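Local coordinates for protein GTP cyclohydrolase 1 type 2 homolog (Staphylococcus aureus subsp. aureus, PDB 3LNL) that is of unknown function but belongs to the NIF3 family, binds zinc ions at a dinuclear centre and assembles into a toroid-shaped homohexamer capped by PII-like domain trimers, at residues V134-V147 / D198-K211. The protein carries 2 engineered substitutions. Numbering follows the deposited sequence.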
ATOM      1  N   VAL B 134      -4.619  15.597 -21.631  1.00 27.70           N
ATOM      2  CA  VAL B 134      -5.219  16.698 -20.913  1.00 28.35           C
ATOM      3  C   VAL B 134      -4.858  18.009 -21.585  1.00 28.67           C
ATOM      4  O   VAL B 134      -3.689  18.267 -21.871  1.00 28.46           O
ATOM      5  CB  VAL B 134      -4.750  16.724 -19.459  1.00 28.80           C
ATOM      6  CG1 VAL B 134      -5.399  17.889 -18.717  1.00 27.99           C
ATOM      7  CG2 VAL B 134      -5.058  15.388 -18.790  1.00 28.79           C
ATOM      8  N   TYR B 135      -5.884  18.795 -21.888  1.00 29.15           N
ATOM      9  CA  TYR B 135      -5.745  20.152 -22.423  1.00 30.03           C
ATOM     10  C   TYR B 135      -6.511  21.097 -21.498  1.00 30.04           C
ATOM     11  O   TYR B 135      -7.207  20.652 -20.585  1.00 29.95           O
ATOM     12  CB  TYR B 135      -6.370  20.252 -23.814  1.00 30.29           C
ATOM     13  CG  TYR B 135      -5.753  19.347 -24.837  1.00 33.72           C
ATOM     14  CD1 TYR B 135      -4.835  19.825 -25.772  1.00 35.38           C
ATOM     15  CD2 TYR B 135      -6.097  18.003 -24.880  1.00 36.38           C
ATOM     16  CE1 TYR B 135      -4.260  18.970 -26.725  1.00 36.86           C
ATOM     17  CE2 TYR B 135      -5.542  17.149 -25.824  1.00 37.43           C
ATOM     18  CZ  TYR B 135      -4.620  17.625 -26.737  1.00 37.73           C
ATOM     19  OH  TYR B 135      -4.088  16.728 -27.653  1.00 38.70           O
ATOM     20  N   TYR B 136      -6.414  22.403 -21.752  1.00 30.34           N
ATOM     21  CA  TYR B 136      -7.267  23.383 -21.077  1.00 30.67           C
ATOM     22  C   TYR B 136      -7.924  24.305 -22.068  1.00 30.72           C
ATOM     23  O   TYR B 136      -7.283  24.779 -23.018  1.00 29.90           O
ATOM     24  CB  TYR B 136      -6.480  24.235 -20.091  1.00 31.01           C
ATOM     25  CG  TYR B 136      -6.000  23.472 -18.907  1.00 32.36           C
ATOM     26  CD1 TYR B 136      -4.703  23.006 -18.843  1.00 32.64           C
ATOM     27  CD2 TYR B 136      -6.855  23.205 -17.843  1.00 33.98           C
ATOM     28  CE1 TYR B 136      -4.260  22.290 -17.749  1.00 34.33           C
ATOM     29  CE2 TYR B 136      -6.423  22.485 -16.746  1.00 35.61           C
ATOM     30  CZ  TYR B 136      -5.125  22.035 -16.703  1.00 35.83           C
ATOM     31  OH  TYR B 136      -4.683  21.321 -15.607  1.00 38.62           O
ATOM     32  N   LYS B 137      -9.202  24.577 -21.846  1.00 31.08           N
ATOM     33  CA  LYS B 137      -9.846  25.685 -22.531  1.00 32.57           C
ATOM     34  C   LYS B 137      -9.667  26.917 -21.641  1.00 32.08           C
ATOM     35  O   LYS B 137     -10.174  26.961 -20.525  1.00 31.36           O
ATOM     36  CB  LYS B 137     -11.307  25.403 -22.813  1.00 33.19           C
ATOM     37  CG  LYS B 137     -11.876  26.234 -23.952  1.00 36.29           C
ATOM     38  CD  LYS B 137     -13.351  25.827 -24.185  1.00 41.60           C
ATOM     39  CE  LYS B 137     -13.622  25.490 -25.650  1.00 43.85           C
ATOM     40  NZ  LYS B 137     -14.926  24.723 -25.743  1.00 46.31           N
ATOM     41  N   VAL B 138      -8.881  27.863 -22.143  1.00 32.19           N
ATOM     42  CA  VAL B 138      -8.636  29.132 -21.485  1.00 32.65           C
ATOM     43  C   VAL B 138      -9.771  30.067 -21.838  1.00 33.47           C
ATOM     44  O   VAL B 138     -10.115  30.200 -23.011  1.00 33.10           O
ATOM     45  CB  VAL B 138      -7.307  29.756 -21.957  1.00 33.03           C
ATOM     46  CG1 VAL B 138      -6.985  31.051 -21.154  1.00 32.99           C
ATOM     47  CG2 VAL B 138      -6.179  28.743 -21.802  1.00 33.14           C
ATOM     48  N   GLN B 139     -10.359  30.688 -20.820  1.00 34.04           N
ATOM     49  CA  GLN B 139     -11.428  31.664 -20.991  1.00 35.18           C
ATOM     50  C   GLN B 139     -11.034  32.960 -20.290  1.00 35.92           C
ATOM     51  O   GLN B 139     -10.801  32.972 -19.087  1.00 35.57           O
ATOM     52  CB  GLN B 139     -12.758  31.142 -20.404  1.00 35.39           C
ATOM     53  CG  GLN B 139     -13.321  29.956 -21.208  1.00 36.28           C
ATOM     54  CD  GLN B 139     -14.653  29.407 -20.675  1.00 36.72           C
ATOM     55  OE1 GLN B 139     -15.459  28.886 -21.455  1.00 38.67           O
ATOM     56  NE2 GLN B 139     -14.875  29.506 -19.363  1.00 32.85           N
ATOM     57  N   THR B 140     -10.949  34.040 -21.054  1.00 36.78           N
ATOM     58  CA  THR B 140     -10.802  35.377 -20.485  1.00 38.01           C
ATOM     59  C   THR B 140     -11.964  36.282 -20.933  1.00 38.79           C
ATOM     60  O   THR B 140     -12.619  36.035 -21.952  1.00 38.38           O
ATOM     61  CB  THR B 140      -9.442  36.050 -20.839  1.00 38.01           C
ATOM     62  OG1 THR B 140      -8.382  35.081 -20.830  1.00 40.74           O
ATOM     63  CG2 THR B 140      -9.114  37.115 -19.828  1.00 37.33           C
ATOM     64  N   TYR B 141     -12.210  37.316 -20.131  1.00 39.70           N
ATOM     65  CA  TYR B 141     -13.257  38.292 -20.371  1.00 40.51           C
ATOM     66  C   TYR B 141     -12.601  39.660 -20.545  1.00 40.87           C
ATOM     67  O   TYR B 141     -11.764  40.057 -19.726  1.00 40.57           O
ATOM     68  CB  TYR B 141     -14.229  38.267 -19.193  1.00 40.77           C
ATOM     69  CG  TYR B 141     -14.823  36.892 -18.986  1.00 42.22           C
ATOM     70  CD1 TYR B 141     -14.128  35.911 -18.284  1.00 42.98           C
ATOM     71  CD2 TYR B 141     -16.071  36.558 -19.528  1.00 43.60           C
ATOM     72  CE1 TYR B 141     -14.667  34.638 -18.108  1.00 43.82           C
ATOM     73  CE2 TYR B 141     -16.615  35.291 -19.354  1.00 44.37           C
ATOM     74  CZ  TYR B 141     -15.903  34.335 -18.646  1.00 44.02           C
ATOM     75  OH  TYR B 141     -16.437  33.082 -18.473  1.00 45.83           O
ATOM     76  N   ILE B 142     -12.972  40.363 -21.617  1.00 41.63           N
ATOM     77  CA  ILE B 142     -12.255  41.577 -22.056  1.00 42.17           C
ATOM     78  C   ILE B 142     -13.150  42.558 -22.875  1.00 42.31           C
ATOM     79  O   ILE B 142     -13.936  42.126 -23.715  1.00 41.90           O
ATOM     80  CB  ILE B 142     -10.975  41.162 -22.864  1.00 42.25           C
ATOM     81  CG1 ILE B 142      -9.962  42.307 -22.918  1.00 42.13           C
ATOM     82  CG2 ILE B 142     -11.343  40.659 -24.266  1.00 42.49           C
ATOM     83  CD1 ILE B 142      -8.616  41.906 -23.475  1.00 41.42           C
ATOM     84  N   PRO B 143     -13.038  43.883 -22.627  1.00 43.05           N
ATOM     85  CA  PRO B 143     -13.840  44.836 -23.414  1.00 43.34           C
ATOM     86  C   PRO B 143     -13.537  44.798 -24.921  1.00 43.84           C
ATOM     87  O   PRO B 143     -12.400  44.527 -25.314  1.00 43.77           O
ATOM     88  CB  PRO B 143     -13.465  46.185 -22.807  1.00 43.32           C
ATOM     89  CG  PRO B 143     -13.017  45.863 -21.436  1.00 43.14           C
ATOM     90  CD  PRO B 143     -12.303  44.572 -21.549  1.00 42.99           C
ATOM     91  N   LYS B 144     -14.554  45.059 -25.742  1.00 44.41           N
ATOM     92  CA  LYS B 144     -14.463  44.867 -27.200  1.00 45.27           C
ATOM     93  C   LYS B 144     -13.295  45.612 -27.864  1.00 45.60           C
ATOM     94  O   LYS B 144     -12.618  45.067 -28.734  1.00 46.25           O
ATOM     95  CB  LYS B 144     -15.780  45.269 -27.883  1.00 45.48           C
ATOM     96  CG  LYS B 144     -15.839  44.982 -29.397  1.00 46.43           C
ATOM     97  CD  LYS B 144     -16.054  43.507 -29.700  1.00 47.76           C
ATOM     98  CE  LYS B 144     -15.477  43.108 -31.060  1.00 49.05           C
ATOM     99  NZ  LYS B 144     -13.977  42.988 -31.039  1.00 50.10           N
ATOM    100  N   ASP B 145     -13.052  46.850 -27.463  1.00 45.70           N
ATOM    101  CA  ASP B 145     -11.969  47.626 -28.079  1.00 45.81           C
ATOM    102  C   ASP B 145     -10.582  47.138 -27.667  1.00 45.74           C
ATOM    103  O   ASP B 145      -9.596  47.422 -28.343  1.00 45.85           O
ATOM    104  CB  ASP B 145     -12.126  49.106 -27.758  1.00 45.85           C
ATOM    105  CG  ASP B 145     -13.417  49.676 -28.304  1.00 46.01           C
ATOM    106  OD1 ASP B 145     -13.926  49.156 -29.321  1.00 45.80           O
ATOM    107  OD2 ASP B 145     -13.928  50.643 -27.710  1.00 46.98           O
ATOM    108  N   ASN B 146     -10.517  46.399 -26.566  1.00 45.68           N
ATOM    109  CA  ASN B 146      -9.262  45.837 -26.071  1.00 45.47           C
ATOM    110  C   ASN B 146      -8.921  44.486 -26.695  1.00 45.11           C
ATOM    111  O   ASN B 146      -7.823  43.964 -26.491  1.00 45.09           O
ATOM    112  CB  ASN B 146      -9.344  45.668 -24.552  1.00 45.68           C
ATOM    113  CG  ASN B 146      -9.672  46.975 -23.817  1.00 45.75           C
ATOM    114  OD1 ASN B 146     -10.068  46.955 -22.651  1.00 45.95           O
ATOM    115  ND2 ASN B 146      -9.505  48.106 -24.495  1.00 45.85           N
ATOM    116  N   VAL B 147      -9.862  43.935 -27.460  1.00 44.64           N
ATOM    117  CA  VAL B 147      -9.803  42.536 -27.912  1.00 44.24           C
ATOM    118  C   VAL B 147      -8.651  42.259 -28.894  1.00 43.80           C
ATOM    119  O   VAL B 147      -7.983  41.228 -28.807  1.00 43.74           O
ATOM    120  CB  VAL B 147     -11.190  42.090 -28.503  1.00 44.15           C
ATOM    121  CG1 VAL B 147     -11.059  41.502 -29.903  1.00 44.17           C
ATOM    122  CG2 VAL B 147     -11.886  41.139 -27.547  1.00 44.13           C
ATOM    123  N   ASP B 198     -20.198  45.691 -20.794  1.00 41.04           N
ATOM    124  CA  ASP B 198     -20.188  44.863 -22.004  1.00 40.86           C
ATOM    125  C   ASP B 198     -18.811  44.238 -22.174  1.00 40.46           C
ATOM    126  O   ASP B 198     -17.816  44.956 -22.264  1.00 40.28           O
ATOM    127  CB  ASP B 198     -20.498  45.705 -23.249  1.00 40.80           C
ATOM    128  CG  ASP B 198     -21.906  46.260 -23.247  1.00 41.02           C
ATOM    129  OD1 ASP B 198     -22.851  45.456 -23.132  1.00 41.43           O
ATOM    130  OD2 ASP B 198     -22.071  47.499 -23.372  1.00 41.19           O
ATOM    131  N   GLU B 199     -18.751  42.909 -22.222  1.00 40.04           N
ATOM    132  CA  GLU B 199     -17.474  42.218 -22.384  1.00 39.79           C
ATOM    133  C   GLU B 199     -17.483  41.207 -23.521  1.00 39.64           C
ATOM    134  O   GLU B 199     -18.536  40.732 -23.957  1.00 39.78           O
ATOM    135  CB  GLU B 199     -17.075  41.524 -21.084  1.00 39.76           C
ATOM    136  CG  GLU B 199     -17.338  42.359 -19.852  1.00 39.68           C
ATOM    137  CD  GLU B 199     -16.538  41.907 -18.661  1.00 39.64           C
ATOM    138  OE1 GLU B 199     -16.690  40.739 -18.235  1.00 40.01           O
ATOM    139  OE2 GLU B 199     -15.752  42.726 -18.149  1.00 39.31           O
ATOM    140  N   VAL B 200     -16.281  40.893 -23.995  1.00 39.44           N
ATOM    141  CA  VAL B 200     -16.061  39.802 -24.922  1.00 38.94           C
ATOM    142  C   VAL B 200     -15.352  38.672 -24.166  1.00 38.88           C
ATOM    143  O   VAL B 200     -14.257  38.854 -23.609  1.00 38.20           O
ATOM    144  CB  VAL B 200     -15.237  40.233 -26.159  1.00 38.92           C
ATOM    145  CG1 VAL B 200     -14.964  39.044 -27.046  1.00 38.74           C
ATOM    146  CG2 VAL B 200     -15.977  41.308 -26.945  1.00 39.11           C
ATOM    147  N   LYS B 201     -16.015  37.517 -24.139  1.00 38.60           N
ATOM    148  CA  LYS B 201     -15.438  36.291 -23.621  1.00 38.59           C
ATOM    149  C   LYS B 201     -14.679  35.613 -24.763  1.00 38.38           C
ATOM    150  O   LYS B 201     -15.276  35.084 -25.712  1.00 38.39           O
ATOM    151  CB  LYS B 201     -16.540  35.379 -23.072  1.00 38.59           C
ATOM    152  CG  LYS B 201     -16.056  34.049 -22.510  1.00 39.25           C
ATOM    153  CD  LYS B 201     -17.229  33.094 -22.203  1.00 38.44           C
ATOM    154  CE  LYS B 201     -16.700  31.734 -21.814  1.00 38.57           C
ATOM    155  NZ  LYS B 201     -17.570  30.599 -22.240  1.00 39.44           N
ATOM    156  N   ILE B 202     -13.357  35.657 -24.676  1.00 38.10           N
ATOM    157  CA  ILE B 202     -12.499  35.022 -25.671  1.00 38.13           C
ATOM    158  C   ILE B 202     -12.049  33.650 -25.134  1.00 37.70           C
ATOM    159  O   ILE B 202     -11.734  33.515 -23.955  1.00 37.25           O
ATOM    160  CB  ILE B 202     -11.260  35.878 -25.986  1.00 38.09           C
ATOM    161  CG1 ILE B 202     -11.622  37.373 -26.054  1.00 39.40           C
ATOM    162  CG2 ILE B 202     -10.625  35.434 -27.310  1.00 39.06           C
ATOM    163  CD1 ILE B 202     -10.464  38.299 -26.516  1.00 38.72           C
ATOM    164  N   GLU B 203     -12.044  32.647 -26.003  1.00 37.29           N
ATOM    165  CA  GLU B 203     -11.633  31.282 -25.645  1.00 37.39           C
ATOM    166  C   GLU B 203     -10.535  30.752 -26.587  1.00 36.84           C
ATOM    167  O   GLU B 203     -10.468  31.101 -27.766  1.00 36.22           O
ATOM    168  CB  GLU B 203     -12.819  30.314 -25.694  1.00 37.40           C
ATOM    169  CG  GLU B 203     -14.127  30.844 -25.068  1.00 39.74           C
ATOM    170  CD  GLU B 203     -15.299  29.863 -25.202  1.00 41.55           C
ATOM    171  OE1 GLU B 203     -16.404  30.175 -24.697  1.00 44.37           O
ATOM    172  OE2 GLU B 203     -15.128  28.782 -25.808  1.00 44.63           O
ATOM    173  N   PHE B 204      -9.684  29.899 -26.047  1.00 36.24           N
ATOM    174  CA  PHE B 204      -8.704  29.187 -26.853  1.00 36.01           C
ATOM    175  C   PHE B 204      -8.165  27.979 -26.083  1.00 35.95           C
ATOM    176  O   PHE B 204      -8.428  27.809 -24.876  1.00 35.38           O
ATOM    177  CB  PHE B 204      -7.569  30.122 -27.299  1.00 35.68           C
ATOM    178  CG  PHE B 204      -6.828  30.767 -26.167  1.00 35.97           C
ATOM    179  CD1 PHE B 204      -5.609  30.248 -25.725  1.00 34.89           C
ATOM    180  CD2 PHE B 204      -7.332  31.908 -25.551  1.00 35.86           C
ATOM    181  CE1 PHE B 204      -4.912  30.844 -24.687  1.00 34.42           C
ATOM    182  CE2 PHE B 204      -6.633  32.514 -24.521  1.00 36.51           C
ATOM    183  CZ  PHE B 204      -5.414  31.975 -24.085  1.00 35.64           C
ATOM    184  N   MET B 205      -7.418  27.152 -26.800  1.00 35.88           N
ATOM    185  CA  MET B 205      -6.910  25.886 -26.278  1.00 36.30           C
ATOM    186  C   MET B 205      -5.449  26.000 -25.927  1.00 35.49           C
ATOM    187  O   MET B 205      -4.708  26.694 -26.596  1.00 35.66           O
ATOM    188  CB  MET B 205      -7.117  24.782 -27.312  1.00 36.20           C
ATOM    189  CG  MET B 205      -8.576  24.509 -27.607  1.00 40.03           C
ATOM    190  SD  MET B 205      -9.460  23.985 -26.097  1.00 48.54           S
ATOM    191  CE  MET B 205      -8.690  22.353 -25.823  1.00 44.67           C
ATOM    192  N   ILE B 206      -5.049  25.340 -24.855  1.00 35.12           N
ATOM    193  CA  ILE B 206      -3.638  25.127 -24.577  1.00 35.01           C
ATOM    194  C   ILE B 206      -3.415  23.666 -24.172  1.00 35.53           C
ATOM    195  O   ILE B 206      -4.321  22.998 -23.657  1.00 33.86           O
ATOM    196  CB  ILE B 206      -3.118  26.063 -23.449  1.00 35.20           C
ATOM    197  CG1 ILE B 206      -3.938  25.866 -22.161  1.00 33.65           C
ATOM    198  CG2 ILE B 206      -3.121  27.533 -23.917  1.00 32.96           C
ATOM    199  CD1 ILE B 206      -3.195  26.202 -20.867  1.00 31.55           C
ATOM    200  N   ASP B 207      -2.211  23.177 -24.426  1.00 35.89           N
ATOM    201  CA  ASP B 207      -1.778  21.898 -23.877  1.00 36.91           C
ATOM    202  C   ASP B 207      -1.572  22.092 -22.389  1.00 37.41           C
ATOM    203  O   ASP B 207      -1.375  23.227 -21.934  1.00 37.18           O
ATOM    204  CB  ASP B 207      -0.457  21.455 -24.508  1.00 36.98           C
ATOM    205  CG  ASP B 207      -0.569  21.257 -25.995  1.00 37.89           C
ATOM    206  OD1 ASP B 207      -1.707  21.073 -26.476  1.00 41.24           O
ATOM    207  OD2 ASP B 207       0.471  21.285 -26.689  1.00 41.37           O
ATOM    208  N   ALA B 208      -1.589  20.987 -21.642  1.00 37.94           N
ATOM    209  CA  ALA B 208      -1.477  21.038 -20.177  1.00 38.66           C
ATOM    210  C   ALA B 208      -0.201  21.732 -19.648  1.00 38.88           C
ATOM    211  O   ALA B 208      -0.248  22.397 -18.616  1.00 39.27           O
ATOM    212  CB  ALA B 208      -1.615  19.643 -19.577  1.00 38.50           C
ATOM    213  N   TYR B 209       0.922  21.611 -20.342  1.00 39.26           N
ATOM    214  CA  TYR B 209       2.174  22.169 -19.814  1.00 39.51           C
ATOM    215  C   TYR B 209       2.234  23.706 -19.911  1.00 39.13           C
ATOM    216  O   TYR B 209       3.057  24.339 -19.234  1.00 38.35           O
ATOM    217  CB  TYR B 209       3.403  21.516 -20.475  1.00 39.87           C
ATOM    218  CG  TYR B 209       3.621  21.922 -21.908  1.00 41.72           C
ATOM    219  CD1 TYR B 209       4.399  23.033 -22.228  1.00 43.46           C
ATOM    220  CD2 TYR B 209       3.046  21.206 -22.947  1.00 43.22           C
ATOM    221  CE1 TYR B 209       4.604  23.413 -23.552  1.00 44.21           C
ATOM    222  CE2 TYR B 209       3.236  21.585 -24.274  1.00 44.30           C
ATOM    223  CZ  TYR B 209       4.015  22.685 -24.565  1.00 44.83           C
ATOM    224  OH  TYR B 209       4.200  23.061 -25.872  1.00 46.80           O
ATOM    225  N   GLN B 210       1.352  24.295 -20.727  1.00 38.89           N
ATOM    226  CA  GLN B 210       1.342  25.753 -20.972  1.00 38.57           C
ATOM    227  C   GLN B 210       0.596  26.603 -19.925  1.00 38.28           C
ATOM    228  O   GLN B 210       0.738  27.831 -19.916  1.00 37.71           O
ATOM    229  CB  GLN B 210       0.744  26.057 -22.350  1.00 38.61           C
ATOM    230  CG  GLN B 210       1.403  25.343 -23.536  1.00 38.90           C
ATOM    231  CD  GLN B 210       0.612  25.564 -24.827  1.00 39.66           C
ATOM    232  OE1 GLN B 210      -0.112  24.682 -25.312  1.00 37.77           O
ATOM    233  NE2 GLN B 210       0.727  26.763 -25.372  1.00 41.68           N
ATOM    234  N   LYS B 211      -0.197  25.966 -19.062  1.00 38.40           N
ATOM    235  CA  LYS B 211      -1.048  26.693 -18.095  1.00 38.52           C
ATOM    236  C   LYS B 211      -0.291  27.872 -17.462  1.00 38.06           C
ATOM    237  O   LYS B 211      -0.692  29.024 -17.598  1.00 37.69           O
ATOM    238  CB  LYS B 211      -1.608  25.731 -17.024  1.00 38.69           C
ATOM    239  CG  LYS B 211      -2.595  26.334 -15.982  1.00 39.94           C
ATOM    240  CD  LYS B 211      -3.339  25.231 -15.173  1.00 40.98           C
ATOM    241  CE  LYS B 211      -4.203  25.800 -14.001  1.00 43.69           C
ATOM    242  NZ  LYS B 211      -5.485  25.008 -13.686  1.00 41.00           N
TER
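Tyr136 to Ile142 and Val200 to Ile206 pair as antiparallel strands of the PII-like domain, the ferredoxin-like insert whose trimers lid the hexameric toroid. Four hydrogen-bonded pairs, Tyr136 with Ile206, Val138 with Phe204, Thr140 with Ile202 and Ile142 with Val200, each carry two backbone bonds, from Tyr136 N to Ile206 O (2.9 Å) at one end to Val200 N to Ile142 O (2.7 Å) at the other. Strand 229-238 flanks residues 134-142 and strand 170-176 flanks residues 198-207, so both strands are internal to the sheet.

Mostly apolar side chains line the face turned to the domain's helices. Phe204 has CG between its backbone N and carbonyl carbon (chi1 59°), which lays the ring over Val138; Val138 CB makes a CH-pi contact 3.8 Å from the ring centroid. Ile202 CD1 packs tightly against two adjoining methyls, Val147 CG2 (3.3 Å) and Ile142 CG2 (3.4 Å), with Phe150 of helix 147-156 also against Ile202. Near the other end, Lys211 CD lies over one face of the Tyr136 ring.

The opposite face is largely polar and meets other subunits. Tyr141 lies along the aliphatic part of Lys201, its CE2 3.4 Å from Lys201 CG, while its OH hydrogen-bonds Lys137 and Glu203 of a neighbouring subunit; Lys137 of this chain is directed to Asp230 of a third subunit, though its NZ position is less certain. Lys201 reaches past the ring in a largely extended chain, and its NZ is shared by Glu203 OE1, in a salt bridge, and Gln139 OE1, which it meets at 2.8 Å from above the amide plane.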